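Local coordinates for protein acinetobacter secreted protease CpaA (Acinetobacter nosocomialis M2, PDB 6O38) that probably cleaves protein substrates as a zinc-dependent metalloprotease, secreted by the type II system with the chaperone CpaB as its partner, at residues A[338-343]-A[352-357]; A[32-37]-A[57-62]; A[159-164]-A[230-235]. All blocks are in the same frame, centred on the assembly; numbering follows the deposited sequence.

Interaction 1: residues A[338-343]-A[352-357]; sequences SADTYI and AIKNGE
T341 and I353 face each other as an antiparallel hydrogen-bonded pair, and their backbone N-H and C=O groups satisfy one another. T341 N donates to I353 O over 3.1 Å and meets that oxygen in its carbonyl plane. In return, I353 N donates to T341 O over 2.8 Å, and the N-H...O angle of 169° shows a nearly straight bond. T341 O also receives a CA-H...O contact from A352 CA, 3.3 Å away. Y342 and A352 form the neighbouring non-hydrogen-bonded pair. Y342 makes its backbone bonds to P317 and L319, while A352 CB rests 3.9 Å from Y342 CD1, approaching the ring obliquely. The two strands, 341-344 and 350-353, make a beta hairpin in the StcE-type beta-sandwich region. Strand 341-344 is the middle one of three, with strand 318-320 running parallel along its other flank. The first torsion of T341 (chi1 -69°) sets OG1 beside its own backbone N, from where the hydroxyl bonds Q316 O. T341 CB lies 3.8 Å from I353 CG2. Where the paired strands end, D340, just before 341-344, meets K354, just after 350-353, and their side chains run alongside each other in the same direction. Carboxylate touches methylene here: D340 OD1 is 3.5 Å from K354 CG, whereas D340 OD2 and K354 NZ stand 6.4 Å apart. A sulfate, probably from the crystallisation liquor, lies near that amine as a long, weak partner. D340 O accepts from W315 NE1. K354 N donates to E357 OE1 over 3.0 Å, on the anti side and 25° out of the carboxylate plane. E357 N bonds K354 O to close a type II turn, and E357 OE2 bonds T374 OG1. N355 O accepts from R419 NE.

Interaction 2: residues A[32-37]-A[57-62]; sequences WVKNLS and SSYLDT
S58 reaches across to V33 through its hydroxyl: OG donates to V33 O over 3.0 Å, tilted 18° from that carbonyl plane. W32 holds its CG anti to the backbone N (chi1 168°), which brings the indole edge to S57 O, in the ring plane and 3.6 Å from W32 NE1. Beyond this the backbones run parallel, pairing N35 with Y59 and L36 with L60. Y59 N bonds K34 O, L36 N bonds Y59 O, and D61 N bonds L36 O; on the other flank S58 and L60 bond I74 and L72. Both sets together put strand 58-61 in the middle of a small sheet with 35-37 and 71-74. The two leucines use different conformers on one face. CD1 of L36 meets S58 CB at 3.6 Å, while L60, its CG on the far side of CB from the backbone N (chi1 173°), brings CD1 to 4.0 Å from L36 CB. The chemistry divides accordingly: L36 and L60 pack on I50 of strand 47-52, with the hydroxyl of buried S58 satisfied by V33 O, while N35, Y59 and D61, on the other face, meet E47, E92 and Q89 of the chaperone CpaB.

Interaction 3: residues A[159-164]-A[230-235]; sequences LLFPSS and ANDRDR
A type II beta turn, N231 to D234, docks against the loop 159-164 and joins two successive StcE-type beta-sandwich regions. R233, second of its two central residues, lays its side chain over one face of the F161 ring. R233 CG stands 3.6 Å from the ring centroid and only 13° off its normal, a CH-pi contact. Further out, the guanidinium plane is 14° from the ring plane, and R233 NE comes 3.4 Å from F161 CE1. A bend at chi2 (53°) folds the arginine so that methylene and guanidinium cover the same ring. D232 comes to the edge of that ring, with OD2 3.6 Å from F161 CD1. Its other oxygen, OD1, makes a salt bridge of 2.9 Å with R233 NH1, lying in the guanidinium plane. OD1 also accepts from S273 N, which anchors the carboxylate, while R233 NH2 bonds G546 O; together these bonds fix the rotation of the guanidinium over the phenylalanine. The serines supply the remaining cross-links. S163 OG donates to D232 O over 2.7 Å, in the carbonyl plane. D234 grips S164 with both carboxylate oxygens: OD1 receives S164 N at 3.0 Å on its syn lone pair, and S164 OG donates to OD2 over 2.6 Å. OD2 also accepts from N231 N, which meets it from above the carboxylate plane. With three donors converging on the buried D234 carboxylate, its negative charge is probably well stabilised, and the join combines this polar cluster with a ring-on-arginine stack of F161 and R233.

In the fold
From the N terminus the three contacts follow in series, neither nesting nor crossing. Interaction 2 comes first: it closes a loop of 19 residues that carries strand 47-52, all within the first StcE-type range. Interaction 3 spans much more chain, 65 residues, and ties the second such range to the third. Interaction 1 closes a hairpin in the fourth range, with eight residues between its segments; the zinc ligands H498, H502 and H508 come later in the chain. Centres of interactions 2 and 3 lie about 33 Å apart, while interaction 1 is about 46 Å from interaction 3 and about 51 Å from interaction 2, across the centre of the chain. Only interaction 3 links ranges.

Interaction 1: residues A[338-343]-A[352-357]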
ATOM      1  N   SER A 338       6.544  12.405  27.717  1.00 49.27           N
ATOM      2  CA  SER A 338       7.440  11.792  28.693  1.00 50.74           C
ATOM      3  C   SER A 338       6.663  11.141  29.831  1.00 51.56           C
ATOM      4  O   SER A 338       7.064  10.089  30.342  1.00 52.89           O
ATOM      5  CB  SER A 338       8.415  12.835  29.235  1.00 51.44           C
ATOM      6  OG  SER A 338       7.772  13.696  30.157  1.00 51.63           O
ATOM      7  N   ALA A 339       5.549  11.743  30.238  1.00 48.86           N
ATOM      8  CA  ALA A 339       4.751  11.229  31.341  1.00 49.28           C
ATOM      9  C   ALA A 339       3.700  10.246  30.843  1.00 48.59           C
ATOM     10  O   ALA A 339       3.269  10.297  29.687  1.00 47.36           O
ATOM     11  CB  ALA A 339       4.075  12.374  32.098  1.00 49.19           C
ATOM     12  N   ASP A 340       3.288   9.347  31.734  1.00 45.48           N
ATOM     13  CA  ASP A 340       2.272   8.361  31.401  1.00 45.09           C
ATOM     14  C   ASP A 340       0.893   9.007  31.318  1.00 44.02           C
ATOM     15  O   ASP A 340       0.659  10.117  31.806  1.00 43.85           O
ATOM     16  CB  ASP A 340       2.248   7.237  32.437  1.00 46.68           C
ATOM     17  CG  ASP A 340       3.509   6.399  32.422  1.00 47.84           C
ATOM     18  OD1 ASP A 340       4.382   6.645  31.564  1.00 47.37           O
ATOM     19  OD2 ASP A 340       3.623   5.489  33.271  1.00 49.23           O
ATOM     20  N   THR A 341      -0.032   8.287  30.689  1.00 42.46           N
ATOM     21  CA  THR A 341      -1.428   8.688  30.601  1.00 41.52           C
ATOM     22  C   THR A 341      -2.298   7.492  30.953  1.00 41.99           C
ATOM     23  O   THR A 341      -2.119   6.406  30.391  1.00 42.17           O
ATOM     24  CB  THR A 341      -1.779   9.206  29.202  1.00 39.92           C
ATOM     25  OG1 THR A 341      -1.113  10.455  28.973  1.00 39.57           O
ATOM     26  CG2 THR A 341      -3.283   9.399  29.062  1.00 39.06           C
ATOM     27  N   TYR A 342      -3.230   7.689  31.879  1.00 39.86           N
ATOM     28  CA  TYR A 342      -4.127   6.617  32.283  1.00 40.26           C
ATOM     29  C   TYR A 342      -5.323   6.539  31.343  1.00 38.82           C
ATOM     30  O   TYR A 342      -5.844   7.562  30.887  1.00 37.83           O
ATOM     31  CB  TYR A 342      -4.594   6.827  33.723  1.00 40.92           C
ATOM     32  CG  TYR A 342      -3.476   6.730  34.734  1.00 42.57           C
ATOM     33  CD1 TYR A 342      -2.970   5.495  35.121  1.00 43.96           C
ATOM     34  CD2 TYR A 342      -2.921   7.871  35.298  1.00 42.79           C
ATOM     35  CE1 TYR A 342      -1.945   5.399  36.043  1.00 45.50           C
ATOM     36  CE2 TYR A 342      -1.895   7.785  36.222  1.00 44.21           C
ATOM     37  CZ  TYR A 342      -1.412   6.547  36.589  1.00 45.57           C
ATOM     38  OH  TYR A 342      -0.391   6.454  37.509  1.00 47.14           O
ATOM     39  N   ILE A 343      -5.751   5.314  31.050  1.00 39.19           N
ATOM     40  CA  ILE A 343      -6.868   5.052  30.152  1.00 37.75           C
ATOM     41  C   ILE A 343      -7.951   4.339  30.947  1.00 37.50           C
ATOM     42  O   ILE A 343      -7.669   3.358  31.646  1.00 38.28           O
ATOM     43  CB  ILE A 343      -6.438   4.203  28.941  1.00 37.50           C
ATOM     44  CG1 ILE A 343      -5.252   4.849  28.223  1.00 37.92           C
ATOM     45  CG2 ILE A 343      -7.604   4.015  27.981  1.00 36.01           C
ATOM     46  CD1 ILE A 343      -5.546   6.221  27.673  1.00 36.67           C
ATOM     47  N   ALA A 352      -2.649   2.114  31.745  1.00 40.03           N
ATOM     48  CA  ALA A 352      -1.818   3.262  31.415  1.00 40.36           C
ATOM     49  C   ALA A 352      -1.078   3.021  30.107  1.00 39.40           C
ATOM     50  O   ALA A 352      -0.769   1.880  29.749  1.00 39.13           O
ATOM     51  CB  ALA A 352      -0.809   3.562  32.532  1.00 41.83           C
ATOM     52  N   ILE A 353      -0.793   4.111  29.398  1.00 43.05           N
ATOM     53  CA  ILE A 353       0.046   4.090  28.205  1.00 42.15           C
ATOM     54  C   ILE A 353       1.309   4.888  28.501  1.00 42.68           C
ATOM     55  O   ILE A 353       1.245   5.972  29.095  1.00 42.88           O
ATOM     56  CB  ILE A 353      -0.695   4.643  26.974  1.00 40.37           C
ATOM     57  CG1 ILE A 353       0.233   4.663  25.757  1.00 39.57           C
ATOM     58  CG2 ILE A 353      -1.266   6.027  27.252  1.00 39.92           C
ATOM     59  CD1 ILE A 353      -0.485   4.871  24.448  1.00 37.98           C
ATOM     60  N   LYS A 354       2.455   4.344  28.105  1.00 44.42           N
ATOM     61  CA  LYS A 354       3.755   4.925  28.403  1.00 45.04           C
ATOM     62  C   LYS A 354       4.388   5.507  27.144  1.00 43.93           C
ATOM     63  O   LYS A 354       3.875   5.358  26.033  1.00 42.75           O
ATOM     64  CB  LYS A 354       4.661   3.870  29.045  1.00 46.34           C
ATOM     65  CG  LYS A 354       4.108   3.342  30.363  1.00 47.71           C
ATOM     66  CD  LYS A 354       5.003   2.288  30.987  1.00 49.09           C
ATOM     67  CE  LYS A 354       4.799   0.938  30.317  1.00 48.73           C
ATOM     68  NZ  LYS A 354       5.507  -0.157  31.039  1.00 49.96           N
ATOM     69  N   ASN A 355       5.513   6.194  27.340  1.00 45.81           N
ATOM     70  CA  ASN A 355       6.193   6.871  26.241  1.00 44.99           C
ATOM     71  C   ASN A 355       6.625   5.880  25.168  1.00 44.60           C
ATOM     72  O   ASN A 355       7.232   4.848  25.467  1.00 45.48           O
ATOM     73  CB  ASN A 355       7.406   7.639  26.767  1.00 45.96           C
ATOM     74  CG  ASN A 355       8.146   8.380  25.670  1.00 45.34           C
ATOM     75  OD1 ASN A 355       7.535   8.920  24.748  1.00 44.22           O
ATOM     76  ND2 ASN A 355       9.471   8.413  25.766  1.00 46.32           N
ATOM     77  N   GLY A 356       6.313   6.203  23.914  1.00 43.28           N
ATOM     78  CA  GLY A 356       6.687   5.368  22.793  1.00 42.81           C
ATOM     79  C   GLY A 356       5.794   4.170  22.560  1.00 42.44           C
ATOM     80  O   GLY A 356       6.097   3.356  21.679  1.00 42.21           O
ATOM     81  N   GLU A 357       4.708   4.033  23.313  1.00 41.77           N
ATOM     82  CA  GLU A 357       3.857   2.854  23.261  1.00 41.63           C
ATOM     83  C   GLU A 357       2.663   3.092  22.344  1.00 40.18           C
ATOM     84  O   GLU A 357       2.105   4.193  22.302  1.00 39.60           O
ATOM     85  CB  GLU A 357       3.369   2.476  24.662  1.00 42.83           C
ATOM     86  CG  GLU A 357       2.813   1.065  24.768  1.00 43.20           C
ATOM     87  CD  GLU A 357       2.450   0.683  26.192  1.00 44.52           C
ATOM     88  OE1 GLU A 357       2.707   1.492  27.110  1.00 45.36           O
ATOM     89  OE2 GLU A 357       1.909  -0.425  26.394  1.00 44.48           O
TER

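Interaction 2: residues A[32-37]-A[57-62]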
ATOM      1  N   TRP A  32      18.022   3.413 -27.245  1.00 72.66           N
ATOM      2  CA  TRP A  32      17.005   3.031 -26.276  1.00 71.29           C
ATOM      3  C   TRP A  32      17.062   3.946 -25.062  1.00 71.44           C
ATOM      4  O   TRP A  32      18.123   4.456 -24.693  1.00 73.04           O
ATOM      5  CB  TRP A  32      17.182   1.569 -25.846  1.00 71.76           C
ATOM      6  CG  TRP A  32      16.373   1.171 -24.648  1.00 71.00           C
ATOM      7  CD1 TRP A  32      15.083   0.725 -24.639  1.00 70.13           C
ATOM      8  CD2 TRP A  32      16.805   1.175 -23.282  1.00 71.43           C
ATOM      9  NE1 TRP A  32      14.684   0.456 -23.352  1.00 70.02           N
ATOM     10  CE2 TRP A  32      15.723   0.725 -22.501  1.00 70.75           C
ATOM     11  CE3 TRP A  32      18.001   1.520 -22.645  1.00 72.66           C
ATOM     12  CZ2 TRP A  32      15.802   0.608 -21.114  1.00 71.19           C
ATOM     13  CZ3 TRP A  32      18.077   1.403 -21.269  1.00 73.08           C
ATOM     14  CH2 TRP A  32      16.984   0.952 -20.518  1.00 72.31           C
ATOM     15  N   VAL A  33      15.895   4.146 -24.448  1.00 69.94           N
ATOM     16  CA  VAL A  33      15.774   4.843 -23.173  1.00 70.20           C
ATOM     17  C   VAL A  33      14.648   4.175 -22.396  1.00 68.81           C
ATOM     18  O   VAL A  33      13.704   3.637 -22.980  1.00 67.80           O
ATOM     19  CB  VAL A  33      15.526   6.358 -23.369  1.00 70.95           C
ATOM     20  CG1 VAL A  33      14.157   6.604 -23.985  1.00 69.55           C
ATOM     21  CG2 VAL A  33      15.682   7.110 -22.053  1.00 72.08           C
ATOM     22  N   LYS A  34      14.759   4.196 -21.067  1.00 69.36           N
ATOM     23  CA  LYS A  34      13.824   3.435 -20.243  1.00 68.49           C
ATOM     24  C   LYS A  34      12.486   4.152 -20.092  1.00 67.29           C
ATOM     25  O   LYS A  34      11.426   3.552 -20.304  1.00 66.49           O
ATOM     26  CB  LYS A  34      14.438   3.156 -18.870  1.00 69.49           C
ATOM     27  CG  LYS A  34      13.757   2.028 -18.113  1.00 69.56           C
ATOM     28  CD  LYS A  34      14.455   1.739 -16.795  1.00 71.01           C
ATOM     29  CE  LYS A  34      14.027   0.392 -16.233  1.00 72.23           C
ATOM     30  NZ  LYS A  34      14.405  -0.727 -17.143  1.00 73.60           N
ATOM     31  N   ASN A  35      12.512   5.430 -19.728  1.00 65.32           N
ATOM     32  CA  ASN A  35      11.303   6.191 -19.444  1.00 64.65           C
ATOM     33  C   ASN A  35      11.006   7.148 -20.590  1.00 64.90           C
ATOM     34  O   ASN A  35      11.894   7.880 -21.040  1.00 66.29           O
ATOM     35  CB  ASN A  35      11.442   6.961 -18.128  1.00 65.62           C
ATOM     36  CG  ASN A  35      11.675   6.044 -16.942  1.00 65.66           C
ATOM     37  OD1 ASN A  35      11.196   4.910 -16.916  1.00 64.84           O
ATOM     38  ND2 ASN A  35      12.414   6.531 -15.953  1.00 67.09           N
ATOM     39  N   LEU A  36       9.759   7.137 -21.055  1.00 63.12           N
ATOM     40  CA  LEU A  36       9.311   7.975 -22.156  1.00 63.02           C
ATOM     41  C   LEU A  36       8.114   8.810 -21.715  1.00 62.48           C
ATOM     42  O   LEU A  36       7.402   8.464 -20.769  1.00 61.94           O
ATOM     43  CB  LEU A  36       8.931   7.137 -23.386  1.00 62.87           C
ATOM     44  CG  LEU A  36      10.035   6.469 -24.214  1.00 63.80           C
ATOM     45  CD1 LEU A  36      10.648   5.278 -23.493  1.00 64.28           C
ATOM     46  CD2 LEU A  36       9.492   6.048 -25.572  1.00 63.93           C
ATOM     47  N   SER A  37       7.898   9.919 -22.419  1.00 61.91           N
ATOM     48  CA  SER A  37       6.779  10.800 -22.125  1.00 62.58           C
ATOM     49  C   SER A  37       6.404  11.571 -23.381  1.00 63.01           C
ATOM     50  O   SER A  37       7.247  11.833 -24.243  1.00 63.51           O
ATOM     51  CB  SER A  37       7.107  11.773 -20.986  1.00 64.56           C
ATOM     52  OG  SER A  37       8.154  12.654 -21.355  1.00 66.72           O
ATOM     53  N   SER A  57      12.654  -3.453 -22.057  1.00 74.54           N
ATOM     54  CA  SER A  57      11.334  -2.844 -22.066  1.00 72.46           C
ATOM     55  C   SER A  57      11.425  -1.357 -21.741  1.00 69.86           C
ATOM     56  O   SER A  57      12.336  -0.904 -21.042  1.00 69.75           O
ATOM     57  CB  SER A  57      10.412  -3.538 -21.064  1.00 74.09           C
ATOM     58  OG  SER A  57      10.176  -4.885 -21.435  1.00 77.34           O
ATOM     59  N   SER A  58      10.464  -0.599 -22.258  1.00 69.07           N
ATOM     60  CA  SER A  58      10.350   0.825 -21.993  1.00 67.49           C
ATOM     61  C   SER A  58       9.007   1.111 -21.336  1.00 66.80           C
ATOM     62  O   SER A  58       8.076   0.303 -21.397  1.00 67.42           O
ATOM     63  CB  SER A  58      10.500   1.646 -23.279  1.00 66.91           C
ATOM     64  OG  SER A  58      11.802   1.506 -23.823  1.00 67.76           O
ATOM     65  N   TYR A  59       8.915   2.276 -20.700  1.00 64.40           N
ATOM     66  CA  TYR A  59       7.737   2.650 -19.930  1.00 63.52           C
ATOM     67  C   TYR A  59       7.349   4.081 -20.263  1.00 62.10           C
ATOM     68  O   TYR A  59       8.199   4.977 -20.257  1.00 62.16           O
ATOM     69  CB  TYR A  59       7.998   2.484 -18.430  1.00 64.10           C
ATOM     70  CG  TYR A  59       8.403   1.074 -18.060  1.00 66.16           C
ATOM     71  CD1 TYR A  59       7.445   0.107 -17.784  1.00 67.28           C
ATOM     72  CD2 TYR A  59       9.740   0.706 -18.006  1.00 67.47           C
ATOM     73  CE1 TYR A  59       7.809  -1.184 -17.454  1.00 69.93           C
ATOM     74  CE2 TYR A  59      10.113  -0.584 -17.677  1.00 69.94           C
ATOM     75  CZ  TYR A  59       9.144  -1.524 -17.401  1.00 71.33           C
ATOM     76  OH  TYR A  59       9.511  -2.809 -17.074  1.00 74.53           O
ATOM     77  N   LEU A  60       6.067   4.290 -20.551  1.00 62.62           N
ATOM     78  CA  LEU A  60       5.560   5.565 -21.039  1.00 61.80           C
ATOM     79  C   LEU A  60       4.722   6.246 -19.965  1.00 61.37           C
ATOM     80  O   LEU A  60       3.813   5.632 -19.397  1.00 61.37           O
ATOM     81  CB  LEU A  60       4.724   5.367 -22.306  1.00 61.74           C
ATOM     82  CG  LEU A  60       3.997   6.603 -22.841  1.00 61.24           C
ATOM     83  CD1 LEU A  60       4.990   7.689 -23.225  1.00 62.05           C
ATOM     84  CD2 LEU A  60       3.111   6.238 -24.022  1.00 61.52           C
ATOM     85  N   ASP A  61       5.034   7.511 -19.695  1.00 61.47           N
ATOM     86  CA  ASP A  61       4.204   8.335 -18.825  1.00 62.21           C
ATOM     87  C   ASP A  61       2.870   8.605 -19.511  1.00 62.16           C
ATOM     88  O   ASP A  61       2.833   9.148 -20.621  1.00 62.51           O
ATOM     89  CB  ASP A  61       4.925   9.641 -18.501  1.00 64.06           C
ATOM     90  CG  ASP A  61       4.115  10.557 -17.600  1.00 65.34           C
ATOM     91  OD1 ASP A  61       3.100  10.106 -17.029  1.00 64.73           O
ATOM     92  OD2 ASP A  61       4.498  11.738 -17.464  1.00 67.08           O
ATOM     93  N   THR A  62       1.773   8.225 -18.854  1.00 61.86           N
ATOM     94  CA  THR A  62       0.436   8.352 -19.421  1.00 61.80           C
ATOM     95  C   THR A  62      -0.385   9.437 -18.734  1.00 63.00           C
ATOM     96  O   THR A  62      -1.614   9.448 -18.856  1.00 63.21           O
ATOM     97  CB  THR A  62      -0.299   7.013 -19.346  1.00 61.81           C
ATOM     98  OG1 THR A  62      -0.538   6.677 -17.973  1.00 62.08           O
ATOM     99  CG2 THR A  62       0.536   5.922 -19.981  1.00 61.86           C
TER

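Interaction 3: residues A[159-164]-A[230-235]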
ATOM      1  N   LEU A 159     -11.840 -15.307 -15.738  1.00 49.80           N
ATOM      2  CA  LEU A 159     -11.686 -14.089 -14.958  1.00 49.42           C
ATOM      3  C   LEU A 159     -11.315 -14.436 -13.522  1.00 48.81           C
ATOM      4  O   LEU A 159     -11.692 -15.489 -13.000  1.00 48.50           O
ATOM      5  CB  LEU A 159     -12.971 -13.259 -14.988  1.00 49.14           C
ATOM      6  CG  LEU A 159     -13.498 -12.910 -16.382  1.00 49.84           C
ATOM      7  CD1 LEU A 159     -14.720 -12.011 -16.290  1.00 49.66           C
ATOM      8  CD2 LEU A 159     -12.412 -12.257 -17.223  1.00 50.58           C
ATOM      9  N   LEU A 160     -10.551 -13.541 -12.890  1.00 46.35           N
ATOM     10  CA  LEU A 160     -10.091 -13.787 -11.525  1.00 45.68           C
ATOM     11  C   LEU A 160     -11.262 -14.005 -10.575  1.00 44.89           C
ATOM     12  O   LEU A 160     -11.234 -14.916  -9.739  1.00 44.61           O
ATOM     13  CB  LEU A 160      -9.218 -12.628 -11.047  1.00 45.38           C
ATOM     14  CG  LEU A 160      -8.669 -12.746  -9.625  1.00 44.75           C
ATOM     15  CD1 LEU A 160      -7.642 -13.863  -9.535  1.00 45.23           C
ATOM     16  CD2 LEU A 160      -8.073 -11.423  -9.168  1.00 44.44           C
ATOM     17  N   PHE A 161     -12.301 -13.181 -10.688  1.00 44.62           N
ATOM     18  CA  PHE A 161     -13.507 -13.327  -9.892  1.00 43.77           C
ATOM     19  C   PHE A 161     -14.734 -13.174 -10.781  1.00 43.82           C
ATOM     20  O   PHE A 161     -14.724 -12.371 -11.722  1.00 44.43           O
ATOM     21  CB  PHE A 161     -13.556 -12.292  -8.757  1.00 43.12           C
ATOM     22  CG  PHE A 161     -12.562 -12.547  -7.662  1.00 43.03           C
ATOM     23  CD1 PHE A 161     -12.779 -13.550  -6.732  1.00 42.64           C
ATOM     24  CD2 PHE A 161     -11.415 -11.778  -7.556  1.00 43.42           C
ATOM     25  CE1 PHE A 161     -11.867 -13.786  -5.720  1.00 42.73           C
ATOM     26  CE2 PHE A 161     -10.499 -12.009  -6.546  1.00 43.43           C
ATOM     27  CZ  PHE A 161     -10.726 -13.015  -5.627  1.00 43.12           C
ATOM     28  N   PRO A 162     -15.802 -13.923 -10.511  1.00 44.64           N
ATOM     29  CA  PRO A 162     -17.022 -13.831 -11.333  1.00 44.81           C
ATOM     30  C   PRO A 162     -17.890 -12.632 -10.959  1.00 44.47           C
ATOM     31  O   PRO A 162     -19.031 -12.768 -10.507  1.00 43.98           O
ATOM     32  CB  PRO A 162     -17.709 -15.172 -11.046  1.00 44.35           C
ATOM     33  CG  PRO A 162     -17.310 -15.494  -9.648  1.00 43.68           C
ATOM     34  CD  PRO A 162     -15.913 -14.959  -9.467  1.00 44.04           C
ATOM     35  N   SER A 163     -17.344 -11.434 -11.151  1.00 43.78           N
ATOM     36  CA  SER A 163     -18.057 -10.214 -10.814  1.00 43.51           C
ATOM     37  C   SER A 163     -19.102  -9.894 -11.884  1.00 44.17           C
ATOM     38  O   SER A 163     -19.247 -10.599 -12.886  1.00 44.76           O
ATOM     39  CB  SER A 163     -17.075  -9.058 -10.637  1.00 43.88           C
ATOM     40  OG  SER A 163     -16.118  -9.355  -9.635  1.00 43.40           O
ATOM     41  N   SER A 164     -19.843  -8.806 -11.664  1.00 43.50           N
ATOM     42  CA  SER A 164     -20.945  -8.414 -12.544  1.00 44.32           C
ATOM     43  C   SER A 164     -20.405  -7.627 -13.739  1.00 45.67           C
ATOM     44  O   SER A 164     -20.690  -6.444 -13.936  1.00 46.42           O
ATOM     45  CB  SER A 164     -21.977  -7.607 -11.769  1.00 43.86           C
ATOM     46  OG  SER A 164     -22.434  -8.316 -10.631  1.00 42.47           O
ATOM     47  N   ALA A 230     -24.865 -10.033  -4.168  1.00 38.49           N
ATOM     48  CA  ALA A 230     -24.243  -9.530  -5.386  1.00 39.47           C
ATOM     49  C   ALA A 230     -23.394 -10.651  -5.974  1.00 39.78           C
ATOM     50  O   ALA A 230     -23.412 -11.786  -5.487  1.00 39.32           O
ATOM     51  CB  ALA A 230     -23.419  -8.270  -5.101  1.00 39.24           C
ATOM     52  N   ASN A 231     -22.658 -10.338  -7.032  1.00 41.20           N
ATOM     53  CA  ASN A 231     -21.681 -11.270  -7.569  1.00 41.60           C
ATOM     54  C   ASN A 231     -20.363 -11.134  -6.814  1.00 41.17           C
ATOM     55  O   ASN A 231     -20.093 -10.118  -6.167  1.00 40.76           O
ATOM     56  CB  ASN A 231     -21.471 -11.037  -9.064  1.00 42.88           C
ATOM     57  CG  ASN A 231     -22.645 -11.515  -9.896  1.00 43.59           C
ATOM     58  OD1 ASN A 231     -23.159 -12.614  -9.689  1.00 43.39           O
ATOM     59  ND2 ASN A 231     -23.078 -10.688 -10.839  1.00 44.59           N
ATOM     60  N   ASP A 232     -19.551 -12.185  -6.892  1.00 42.40           N
ATOM     61  CA  ASP A 232     -18.318 -12.246  -6.118  1.00 42.15           C
ATOM     62  C   ASP A 232     -17.407 -11.069  -6.447  1.00 42.52           C
ATOM     63  O   ASP A 232     -17.101 -10.810  -7.614  1.00 43.45           O
ATOM     64  CB  ASP A 232     -17.597 -13.568  -6.384  1.00 42.70           C
ATOM     65  CG  ASP A 232     -16.665 -13.963  -5.254  1.00 42.51           C
ATOM     66  OD1 ASP A 232     -16.740 -13.338  -4.174  1.00 41.85           O
ATOM     67  OD2 ASP A 232     -15.864 -14.903  -5.442  1.00 43.04           O
ATOM     68  N   ARG A 233     -17.005 -10.338  -5.404  1.00 39.81           N
ATOM     69  CA  ARG A 233     -16.044  -9.238  -5.467  1.00 40.10           C
ATOM     70  C   ARG A 233     -16.606  -7.979  -6.118  1.00 40.47           C
ATOM     71  O   ARG A 233     -15.838  -7.098  -6.518  1.00 41.21           O
ATOM     72  CB  ARG A 233     -14.745  -9.655  -6.170  1.00 40.96           C
ATOM     73  CG  ARG A 233     -13.640 -10.100  -5.223  1.00 40.79           C
ATOM     74  CD  ARG A 233     -14.117 -11.191  -4.279  1.00 40.20           C
ATOM     75  NE  ARG A 233     -13.056 -11.647  -3.387  1.00 40.28           N
ATOM     76  CZ  ARG A 233     -13.108 -12.772  -2.682  1.00 40.12           C
ATOM     77  NH1 ARG A 233     -14.172 -13.561  -2.765  1.00 39.80           N
ATOM     78  NH2 ARG A 233     -12.097 -13.110  -1.894  1.00 40.40           N
ATOM     79  N   ASP A 234     -17.926  -7.867  -6.248  1.00 39.35           N
ATOM     80  CA  ASP A 234     -18.514  -6.581  -6.596  1.00 39.63           C
ATOM     81  C   ASP A 234     -18.237  -5.573  -5.487  1.00 38.67           C
ATOM     82  O   ASP A 234     -18.181  -5.918  -4.304  1.00 37.49           O
ATOM     83  CB  ASP A 234     -20.020  -6.713  -6.828  1.00 39.68           C
ATOM     84  CG  ASP A 234     -20.350  -7.430  -8.121  1.00 40.81           C
ATOM     85  OD1 ASP A 234     -19.487  -7.466  -9.023  1.00 41.69           O
ATOM     86  OD2 ASP A 234     -21.481  -7.945  -8.242  1.00 40.87           O
ATOM     87  N   ARG A 235     -18.059  -4.312  -5.875  1.00 40.21           N
ATOM     88  CA  ARG A 235     -17.657  -3.280  -4.932  1.00 39.25           C
ATOM     89  C   ARG A 235     -18.622  -2.106  -4.970  1.00 39.23           C
ATOM     90  O   ARG A 235     -19.121  -1.730  -6.035  1.00 40.52           O
ATOM     91  CB  ARG A 235     -16.233  -2.791  -5.215  1.00 39.70           C
ATOM     92  CG  ARG A 235     -15.162  -3.799  -4.841  1.00 39.89           C
ATOM     93  CD  ARG A 235     -13.775  -3.189  -4.888  1.00 40.31           C
ATOM     94  NE  ARG A 235     -12.750  -4.159  -4.512  1.00 41.02           N
ATOM     95  CZ  ARG A 235     -11.536  -3.834  -4.080  1.00 40.86           C
ATOM     96  NH1 ARG A 235     -11.190  -2.559  -3.965  1.00 40.02           N
ATOM     97  NH2 ARG A 235     -10.669  -4.784  -3.760  1.00 41.50           N
TER